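Local coordinates for protein delta-aminolevulinic acid dehydratase (Toxoplasma gondii ME49, PDB 3OBK) that catalyses the condensation of two molecules of 5-aminolevulinic acid to porphobilinogen, an early step in the biosynthesis of haem and other tetrapyrroles, at residues 44-49 with 335-340; 274-279 with 287-292; 297-302 with 312-317. All coordinates share one frame; numbering follows the deposited sequence.

Contact 1. Residues 44-49 with 335-340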
loop_
_atom_site.group_PDB
_atom_site.type_symbol
_atom_site.label_atom_id
_atom_site.label_comp_id
_atom_site.label_asym_id
_atom_site.label_seq_id
_atom_site.Cartn_x
_atom_site.Cartn_y
_atom_site.Cartn_z
ATOM N N SER A 44 -22.509 26.351 0.171
ATOM C CA SER A 44 -22.306 26.048 -1.242
ATOM C C SER A 44 -21.809 24.602 -1.508
ATOM O O SER A 44 -21.569 24.236 -2.679
ATOM C CB SER A 44 -21.353 27.053 -1.874
ATOM O OG SER A 44 -20.029 26.837 -1.473
ATOM N N SER A 45 -21.658 23.810 -0.433
ATOM C CA SER A 45 -21.443 22.383 -0.544
ATOM C C SER A 45 -22.777 21.626 -0.419
ATOM O O SER A 45 -22.801 20.401 -0.523
ATOM C CB SER A 45 -20.438 21.887 0.517
ATOM O OG SER A 45 -19.119 22.449 0.330
ATOM N N LEU A 46 -23.887 22.328 -0.243
ATOM C CA LEU A 46 -25.189 21.668 -0.129
ATOM C C LEU A 46 -25.996 21.781 -1.435
ATOM O O LEU A 46 -25.994 22.823 -2.093
ATOM C CB LEU A 46 -25.995 22.263 1.031
ATOM C CG LEU A 46 -25.281 22.351 2.394
ATOM C CD1 LEU A 46 -26.167 22.967 3.477
ATOM C CD2 LEU A 46 -24.691 20.962 2.853
ATOM N N ILE A 47 -26.663 20.681 -1.789
ATOM C CA ILE A 47 -27.568 20.599 -2.913
ATOM C C ILE A 47 -28.987 20.477 -2.350
ATOM O O ILE A 47 -29.253 19.625 -1.489
ATOM C CB ILE A 47 -27.258 19.356 -3.781
ATOM C CG1 ILE A 47 -25.794 19.335 -4.223
ATOM C CG2 ILE A 47 -28.093 19.348 -4.973
ATOM C CD1 ILE A 47 -25.376 18.068 -4.889
ATOM N N TYR A 48 -29.904 21.302 -2.841
ATOM C CA TYR A 48 -31.258 21.337 -2.306
ATOM C C TYR A 48 -32.221 20.676 -3.288
ATOM O O TYR A 48 -32.391 21.158 -4.413
ATOM C CB TYR A 48 -31.658 22.803 -2.070
ATOM C CG TYR A 48 -32.965 23.056 -1.338
ATOM C CD1 TYR A 48 -33.462 22.145 -0.426
ATOM C CD2 TYR A 48 -33.669 24.242 -1.521
ATOM C CE1 TYR A 48 -34.635 22.382 0.263
ATOM C CE2 TYR A 48 -34.857 24.506 -0.813
ATOM C CZ TYR A 48 -35.326 23.553 0.078
ATOM O OH TYR A 48 -36.489 23.708 0.778
ATOM N N PRO A 49 -32.854 19.569 -2.884
ATOM C CA PRO A 49 -33.730 18.896 -3.825
ATOM C C PRO A 49 -35.200 19.278 -3.658
ATOM O O PRO A 49 -35.714 19.249 -2.541
ATOM C CB PRO A 49 -33.511 17.397 -3.515
ATOM C CG PRO A 49 -32.545 17.327 -2.376
ATOM C CD PRO A 49 -32.598 18.701 -1.732
ATOM N N LYS A 335 -31.692 24.209 2.653
ATOM C CA LYS A 335 -32.089 25.589 2.914
ATOM C C LYS A 335 -32.034 25.882 4.399
ATOM O O LYS A 335 -31.562 26.935 4.838
ATOM C CB LYS A 335 -33.484 25.877 2.376
ATOM C CG LYS A 335 -33.921 27.329 2.587
ATOM C CD LYS A 335 -35.348 27.594 2.141
ATOM C CE LYS A 335 -36.411 27.253 3.217
ATOM N NZ LYS A 335 -37.830 27.260 2.704
ATOM N N GLU A 336 -32.515 24.950 5.191
ATOM C CA GLU A 336 -32.619 25.230 6.599
ATOM C C GLU A 336 -31.241 25.333 7.220
ATOM O O GLU A 336 -31.008 26.186 8.067
ATOM C CB GLU A 336 -33.425 24.160 7.289
ATOM C CG GLU A 336 -34.051 24.666 8.574
ATOM C CD GLU A 336 -35.444 25.158 8.345
ATOM O OE1 GLU A 336 -36.324 24.291 8.140
ATOM O OE2 GLU A 336 -35.640 26.377 8.362
ATOM N N ALA A 337 -30.307 24.501 6.764
ATOM C CA ALA A 337 -28.945 24.553 7.309
ATOM C C ALA A 337 -28.265 25.888 6.972
ATOM O O ALA A 337 -27.629 26.546 7.844
ATOM C CB ALA A 337 -28.097 23.362 6.811
ATOM N N ALA A 338 -28.403 26.288 5.711
ATOM C CA ALA A 338 -27.766 27.512 5.246
ATOM C C ALA A 338 -28.334 28.684 6.048
ATOM O O ALA A 338 -27.609 29.601 6.451
ATOM C CB ALA A 338 -27.957 27.700 3.731
ATOM N N LYS A 339 -29.630 28.615 6.322
ATOM C CA LYS A 339 -30.284 29.700 7.013
ATOM C C LYS A 339 -29.714 29.813 8.408
ATOM O O LYS A 339 -29.389 30.900 8.856
ATOM C CB LYS A 339 -31.789 29.475 7.053
ATOM C CG LYS A 339 -32.613 30.632 7.563
ATOM C CD LYS A 339 -34.096 30.281 7.444
ATOM C CE LYS A 339 -34.976 31.160 8.309
ATOM N NZ LYS A 339 -36.287 30.494 8.490
ATOM N N TRP A 340 -29.582 28.688 9.092
ATOM C CA TRP A 340 -29.030 28.702 10.417
ATOM C C TRP A 340 -27.637 29.276 10.392
ATOM O O TRP A 340 -27.262 30.083 11.232
ATOM C CB TRP A 340 -28.990 27.302 10.988
ATOM C CG TRP A 340 -30.314 26.780 11.417
ATOM C CD1 TRP A 340 -31.328 27.482 12.017
ATOM C CD2 TRP A 340 -30.758 25.429 11.332
ATOM N NE1 TRP A 340 -32.375 26.646 12.287
ATOM C CE2 TRP A 340 -32.047 25.379 11.883
ATOM C CE3 TRP A 340 -30.184 24.256 10.854
ATOM C CZ2 TRP A 340 -32.775 24.202 11.960
ATOM C CZ3 TRP A 340 -30.905 23.085 10.920
ATOM C CH2 TRP A 340 -32.183 23.059 11.469
#
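K335 lays its CB over one face of the Y48 ring. This is a CH-pi contact: CB of K335 lies 4.0 Å from the ring centroid of Y48, and the line joining them is 24° off the ring normal. CB is therefore above the plane but displaced toward the rim, where K335 CB meets Y48 CE2 at 3.7 Å and Y48 CZ at 3.8 Å. Two residues back along the strand, L46 makes the other side-chain contact, its CD1 touching CB of A337 at 3.9 Å. No hydrogen bond joins the two segments. Of the 183 Å² buried between them, K335, Y48 and L46 supply most.

The torsions account for the approach of Y48 and K335. With CG of Y48 anti to the backbone N (chi1 -172°), the ring reaches out beside the first turn of the helix. The K335 chain turns at chi3 (85°), and its end heads away from 44-49. There NZ of K335 forms salt bridges with E78 OE2 and E81 OE1. OE2 of E78 also hydrogen-bonds Y48 OH, so one carboxylate oxygen ties the far end of the ring to the same lysine whose CB covers the face. These bonds would be expected to hold the ring's direction and to balance the lysine charge.

Backbone spacing agrees with a helix resting on a strand: the CA atoms of Y48 and K335 are 6.8 Å apart. Both L46 and Y48 also touch A334, and I47 reaches V288 of strand 287-291. In this TIM barrel, strand 46-53 pairs in parallel with strands 89-95 and 328-331, while helix 334-346 packs beside it and E78 comes from helix 72-84.

Contact 2. Residues 274-279 with 287-292. With PBG (3-[5-(aminomethyl)-4-(carboxymethyl)-1H-pyrrol-3-yl]propanoic acid), chain L.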
loop_
_atom_site.group_PDB
_atom_site.type_symbol
_atom_site.label_atom_id
_atom_site.label_comp_id
_atom_site.label_asym_id
_atom_site.label_seq_id
_atom_site.Cartn_x
_atom_site.Cartn_y
_atom_site.Cartn_z
ATOM N N ASP A 274 -19.695 4.317 5.054
ATOM C CA ASP A 274 -18.571 3.404 4.754
ATOM C C ASP A 274 -18.293 3.293 3.260
ATOM O O ASP A 274 -17.131 3.219 2.854
ATOM C CB ASP A 274 -18.769 1.991 5.338
ATOM C CG ASP A 274 -19.991 1.324 4.812
ATOM O OD1 ASP A 274 -21.048 1.994 4.862
ATOM O OD2 ASP A 274 -19.930 0.154 4.357
ATOM N N VAL A 275 -19.335 3.237 2.456
ATOM C CA VAL A 275 -19.155 3.131 1.029
ATOM C C VAL A 275 -18.647 4.461 0.486
ATOM O O VAL A 275 -17.768 4.503 -0.365
ATOM C CB VAL A 275 -20.476 2.743 0.353
ATOM C CG1 VAL A 275 -20.324 2.690 -1.191
ATOM C CG2 VAL A 275 -20.939 1.423 0.911
ATOM N N LEU A 276 -19.210 5.544 1.010
ATOM C CA LEU A 276 -18.784 6.888 0.675
ATOM C C LEU A 276 -17.296 7.039 0.919
ATOM O O LEU A 276 -16.583 7.480 0.028
ATOM C CB LEU A 276 -19.577 7.922 1.494
ATOM C CG LEU A 276 -19.294 9.394 1.269
ATOM C CD1 LEU A 276 -19.642 9.839 -0.144
ATOM C CD2 LEU A 276 -20.078 10.231 2.279
ATOM N N ALA A 277 -16.818 6.672 2.110
ATOM C CA ALA A 277 -15.391 6.827 2.443
ATOM C C ALA A 277 -14.525 5.959 1.563
ATOM O O ALA A 277 -13.448 6.368 1.160
ATOM C CB ALA A 277 -15.107 6.526 3.883
ATOM N N LYS A 278 -14.987 4.758 1.261
ATOM C CA LYS A 278 -14.137 3.835 0.509
ATOM C C LYS A 278 -13.959 4.342 -0.915
ATOM O O LYS A 278 -12.842 4.377 -1.414
ATOM C CB LYS A 278 -14.682 2.422 0.543
ATOM C CG LYS A 278 -13.854 1.418 -0.257
ATOM C CD LYS A 278 -12.318 1.456 0.050
ATOM C CE LYS A 278 -11.859 0.330 0.992
ATOM N NZ LYS A 278 -10.607 0.735 1.757
ATOM N N ILE A 279 -15.054 4.792 -1.532
ATOM C CA ILE A 279 -15.004 5.323 -2.885
ATOM C C ILE A 279 -14.232 6.626 -2.917
ATOM O O ILE A 279 -13.502 6.886 -3.847
ATOM C CB ILE A 279 -16.409 5.499 -3.516
ATOM C CG1 ILE A 279 -17.132 4.144 -3.557
ATOM C CG2 ILE A 279 -16.290 6.072 -4.933
ATOM C CD1 ILE A 279 -16.281 2.946 -4.097
ATOM N N MET A 287 -17.065 13.580 -4.942
ATOM C CA MET A 287 -18.055 12.722 -4.331
ATOM C C MET A 287 -19.246 13.519 -3.852
ATOM O O MET A 287 -19.104 14.608 -3.338
ATOM C CB MET A 287 -17.459 11.981 -3.131
ATOM C CG MET A 287 -16.352 10.958 -3.417
ATOM S SD MET A 287 -16.714 9.765 -4.714
ATOM C CE MET A 287 -18.073 8.825 -4.042
ATOM N N VAL A 288 -20.423 12.939 -4.029
ATOM C CA VAL A 288 -21.664 13.502 -3.547
ATOM C C VAL A 288 -22.370 12.422 -2.791
ATOM O O VAL A 288 -22.269 11.257 -3.127
ATOM C CB VAL A 288 -22.567 14.026 -4.726
ATOM C CG1 VAL A 288 -23.666 14.883 -4.213
ATOM C CG2 VAL A 288 -21.739 14.822 -5.721
ATOM N N ALA A 289 -23.057 12.809 -1.733
ATOM C CA ALA A 289 -23.868 11.889 -0.934
ATOM C C ALA A 289 -25.308 12.421 -0.892
ATOM O O ALA A 289 -25.516 13.613 -0.989
ATOM C CB ALA A 289 -23.287 11.759 0.433
ATOM N N TYR A 290 -26.295 11.536 -0.783
ATOM C CA TYR A 290 -27.695 11.940 -0.746
ATOM C C TYR A 290 -28.294 11.558 0.607
ATOM O O TYR A 290 -28.414 10.377 0.942
ATOM C CB TYR A 290 -28.468 11.255 -1.854
ATOM C CG TYR A 290 -29.702 11.983 -2.338
ATOM C CD1 TYR A 290 -30.726 12.361 -1.477
ATOM C CD2 TYR A 290 -29.871 12.251 -3.689
ATOM C CE1 TYR A 290 -31.893 13.015 -1.968
ATOM C CE2 TYR A 290 -31.000 12.905 -4.176
ATOM C CZ TYR A 290 -32.003 13.278 -3.327
ATOM O OH TYR A 290 -33.095 13.909 -3.887
ATOM N N HIS A 291 -28.657 12.591 1.368
ATOM C CA HIS A 291 -29.423 12.469 2.588
ATOM C C HIS A 291 -30.897 12.337 2.185
ATOM O O HIS A 291 -31.561 13.355 1.935
ATOM C CB HIS A 291 -29.192 13.718 3.432
ATOM C CG HIS A 291 -29.671 13.612 4.845
ATOM N ND1 HIS A 291 -30.293 14.660 5.491
ATOM C CD2 HIS A 291 -29.606 12.599 5.739
ATOM C CE1 HIS A 291 -30.580 14.296 6.730
ATOM N NE2 HIS A 291 -30.170 13.052 6.909
ATOM N N VAL A 292 -31.390 11.101 2.107
ATOM C CA VAL A 292 -32.615 10.815 1.382
ATOM C C VAL A 292 -33.877 11.043 2.202
ATOM O O VAL A 292 -33.834 11.147 3.426
ATOM C CB VAL A 292 -32.652 9.371 0.865
ATOM C CG1 VAL A 292 -31.408 9.055 0.068
ATOM C CG2 VAL A 292 -32.859 8.383 2.007
HETATM C CHA PBG L . -35.616 7.786 -8.930
HETATM C C1A PBG L . -35.204 8.434 -7.649
HETATM C C2A PBG L . -35.486 7.980 -6.364
HETATM C C3A PBG L . -34.904 8.891 -5.502
HETATM C C4A PBG L . -34.219 9.809 -6.276
HETATM N NA PBG L . -34.438 9.531 -7.569
HETATM C C5A PBG L . -36.393 6.849 -5.941
HETATM C C6A PBG L . -35.942 5.486 -6.244
HETATM O O1A PBG L . -35.054 5.366 -7.130
HETATM O O2A PBG L . -36.495 4.505 -5.697
HETATM C C7A PBG L . -35.011 8.863 -4.027
HETATM C C8A PBG L . -34.577 10.080 -3.299
HETATM C C9A PBG L . -34.947 10.208 -1.881
HETATM O O3A PBG L . -34.969 11.338 -1.403
HETATM O O4A PBG L . -35.499 9.306 -1.231
HETATM N N1 PBG L . -34.597 7.256 -9.776
#
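I279, whose backbone N is hydrogen-bonded to V275 O at 3.0 Å within the helix, brings its CG2 against the methyl of M287. The contact belongs to the beta-alpha-beta unit formed by strand 263-267, helix 273-282 and strand 287-291 of the TIM barrel. The local axes of 274-279 and 287-291 are 9.6 Å apart and run at 174°, nearly antiparallel, as expected when a helix leads back to the next parallel strand.

The M287 chain runs roughly perpendicular to that of I279: CE of M287 lies 3.4 Å from I279 CG2, and SD of M287 lies 3.7 Å from the same branch. M287 is bent at both chi2 (-50°) and chi3 (-65°), which folds the thioether back over the isoleucine. One turn earlier L276 extends both methyls to A289 CB, CD2 at 4.0 Å and CD1 at 4.2 Å. M287 N is hydrogen-bonded to D327 OD2.

The C-terminal end of 287-292 enters the site of porphobilinogen, which is hydrogen-bonded to S293 OG, K213 NZ and Y332 OH, among others. There Y290 CE1 approaches PBG O3A at 3.5 Å, and V292 CB lies 3.5 Å from PBG O4A.

Contact 3. Residues 297-302 with 312-317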
loop_
_atom_site.group_PDB
_atom_site.type_symbol
_atom_site.label_atom_id
_atom_site.label_comp_id
_atom_site.label_asym_id
_atom_site.label_seq_id
_atom_site.Cartn_x
_atom_site.Cartn_y
_atom_site.Cartn_z
ATOM N N ALA A 297 -37.273 12.289 7.024
ATOM C CA ALA A 297 -38.478 11.983 7.802
ATOM C C ALA A 297 -38.124 11.566 9.224
ATOM O O ALA A 297 -38.762 12.004 10.184
ATOM C CB ALA A 297 -39.281 10.898 7.114
ATOM N N MET A 298 -37.091 10.745 9.370
ATOM C CA MET A 298 -36.699 10.299 10.691
ATOM C C MET A 298 -36.345 11.475 11.623
ATOM O O MET A 298 -36.774 11.536 12.771
ATOM C CB MET A 298 -35.540 9.316 10.586
ATOM C CG MET A 298 -35.994 7.900 10.268
ATOM S SD MET A 298 -34.616 6.782 9.858
ATOM C CE MET A 298 -33.699 6.818 11.399
ATOM N N LEU A 299 -35.557 12.402 11.100
ATOM C CA LEU A 299 -35.080 13.540 11.857
ATOM C C LEU A 299 -36.259 14.374 12.273
ATOM O O LEU A 299 -36.382 14.709 13.451
ATOM C CB LEU A 299 -34.105 14.389 11.018
ATOM C CG LEU A 299 -32.616 14.180 11.299
ATOM C CD1 LEU A 299 -31.685 14.987 10.411
ATOM C CD2 LEU A 299 -32.349 14.534 12.753
ATOM N N LYS A 300 -37.102 14.715 11.292
ATOM C CA LYS A 300 -38.334 15.496 11.534
ATOM C C LYS A 300 -39.267 14.843 12.525
ATOM O O LYS A 300 -39.781 15.488 13.439
ATOM C CB LYS A 300 -39.131 15.692 10.244
ATOM C CG LYS A 300 -38.666 16.845 9.388
ATOM C CD LYS A 300 -39.093 18.235 9.967
ATOM C CE LYS A 300 -38.418 19.371 9.164
ATOM N NZ LYS A 300 -38.628 20.704 9.731
ATOM N N ALA A 301 -39.494 13.558 12.327
ATOM C CA ALA A 301 -40.346 12.806 13.216
ATOM C C ALA A 301 -39.852 13.025 14.617
ATOM O O ALA A 301 -40.633 13.365 15.506
ATOM C CB ALA A 301 -40.327 11.367 12.867
ATOM N N ALA A 302 -38.553 12.878 14.817
ATOM C CA ALA A 302 -38.000 12.919 16.152
ATOM C C ALA A 302 -38.047 14.315 16.665
ATOM O O ALA A 302 -38.410 14.539 17.802
ATOM C CB ALA A 302 -36.571 12.394 16.177
ATOM N N ASP A 312 -29.148 20.788 16.214
ATOM C CA ASP A 312 -27.862 20.207 16.570
ATOM C C ASP A 312 -27.601 18.973 15.722
ATOM O O ASP A 312 -26.514 18.794 15.193
ATOM C CB ASP A 312 -27.831 19.771 18.024
ATOM C CG ASP A 312 -27.893 20.919 18.989
ATOM O OD1 ASP A 312 -27.247 21.959 18.734
ATOM O OD2 ASP A 312 -28.555 20.731 20.043
ATOM N N THR A 313 -28.618 18.131 15.614
ATOM C CA THR A 313 -28.494 16.865 14.964
ATOM C C THR A 313 -28.330 17.084 13.448
ATOM O O THR A 313 -27.436 16.530 12.856
ATOM C CB THR A 313 -29.681 15.916 15.391
ATOM O OG1 THR A 313 -30.933 16.457 14.968
ATOM C CG2 THR A 313 -29.730 15.783 16.920
ATOM N N VAL A 314 -29.111 17.970 12.834
ATOM C CA VAL A 314 -28.904 18.288 11.418
ATOM C C VAL A 314 -27.469 18.753 11.152
ATOM O O VAL A 314 -26.828 18.251 10.255
ATOM C CB VAL A 314 -29.908 19.319 10.864
ATOM C CG1 VAL A 314 -29.455 19.842 9.516
ATOM C CG2 VAL A 314 -31.299 18.691 10.708
ATOM N N LEU A 315 -26.951 19.677 11.952
ATOM C CA LEU A 315 -25.607 20.211 11.743
ATOM C C LEU A 315 -24.506 19.184 11.954
ATOM O O LEU A 315 -23.447 19.292 11.316
ATOM C CB LEU A 315 -25.342 21.428 12.650
ATOM C CG LEU A 315 -26.224 22.678 12.439
ATOM C CD1 LEU A 315 -25.952 23.830 13.413
ATOM C CD2 LEU A 315 -26.106 23.148 10.999
ATOM N N GLU A 316 -24.720 18.209 12.843
ATOM C CA GLU A 316 -23.748 17.111 13.049
ATOM C C GLU A 316 -23.789 16.113 11.868
ATOM O O GLU A 316 -22.774 15.618 11.395
ATOM C CB GLU A 316 -24.055 16.402 14.361
ATOM C CG GLU A 316 -23.261 15.139 14.624
ATOM C CD GLU A 316 -23.476 14.569 16.028
ATOM O OE1 GLU A 316 -24.083 15.258 16.900
ATOM O OE2 GLU A 316 -23.050 13.419 16.273
ATOM N N VAL A 317 -24.995 15.838 11.394
ATOM C CA VAL A 317 -25.200 14.973 10.272
ATOM C C VAL A 317 -24.427 15.519 9.088
ATOM O O VAL A 317 -23.654 14.816 8.476
ATOM C CB VAL A 317 -26.717 14.855 9.964
ATOM C CG1 VAL A 317 -26.966 14.329 8.534
ATOM C CG2 VAL A 317 -27.380 13.973 11.012
#
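L299 is the residue of 297-302 that spans the gap to 312-317, and its two methyls part to meet different partners. CD1 of L299 packs on V314 CG2 at 3.7 Å, the two side chains meeting at a slant, and the same methyl lies 4.5 Å from V317 CG2. CD2 goes to T313 instead, coming 3.3 Å from OG1 and 4.0 Å from CB of that residue; leucine and threonine pass in antiparallel fashion. OG1 of T313 sits between its own backbone N and carbonyl carbon (chi1 63°) and is hydrogen-bonded to S309 O and to E310 O. Its polar needs are thus met within its own helix and the turn before it, and the L299 methyl makes only a van der Waals contact.

Helices 293-305 and 310-324 follow barrel strand 287-291 and precede strand 328-331 in the chain, so this crossover of the TIM barrel carries two helices in place of one. Their short segments run at 157°, with axes 11.2 Å apart. That separation agrees with the modest 136 Å² buried here and with a single leucine bridging the gap.

Next in sequence, K300 forms a salt bridge with E310, near the start of the second helix. A301 packs on A301 of the third subunit, while from 312-317 the E316 carboxylate hydrogen-bonds Y272 OH, S216 OG and S217 N of that subunit.

Along the chain contact 1 closes the largest loop, and contacts 2 and 3 follow in series inside it. Contacts 1 and 2 share the barrel sheet; their centres are 18 Å apart, with I47 CD1 3.7 Å from V288 CG1. Contact 3 lies about 14 Å from contact 1, centre to centre, where W340 CZ3 meets V314 CG1 at 3.8 Å. H291 connects contacts 2 and 3, its CE1 lying 3.9 Å from L299 CD1. The first barrel strand, 46-53, closes the barrel by pairing with 328-331, and the last helix, 334-346, packs against it, while strand 287-291 runs from its packed start to the porphobilinogen site. Contacts 2 and 3 also touch the third subunit of the octamer.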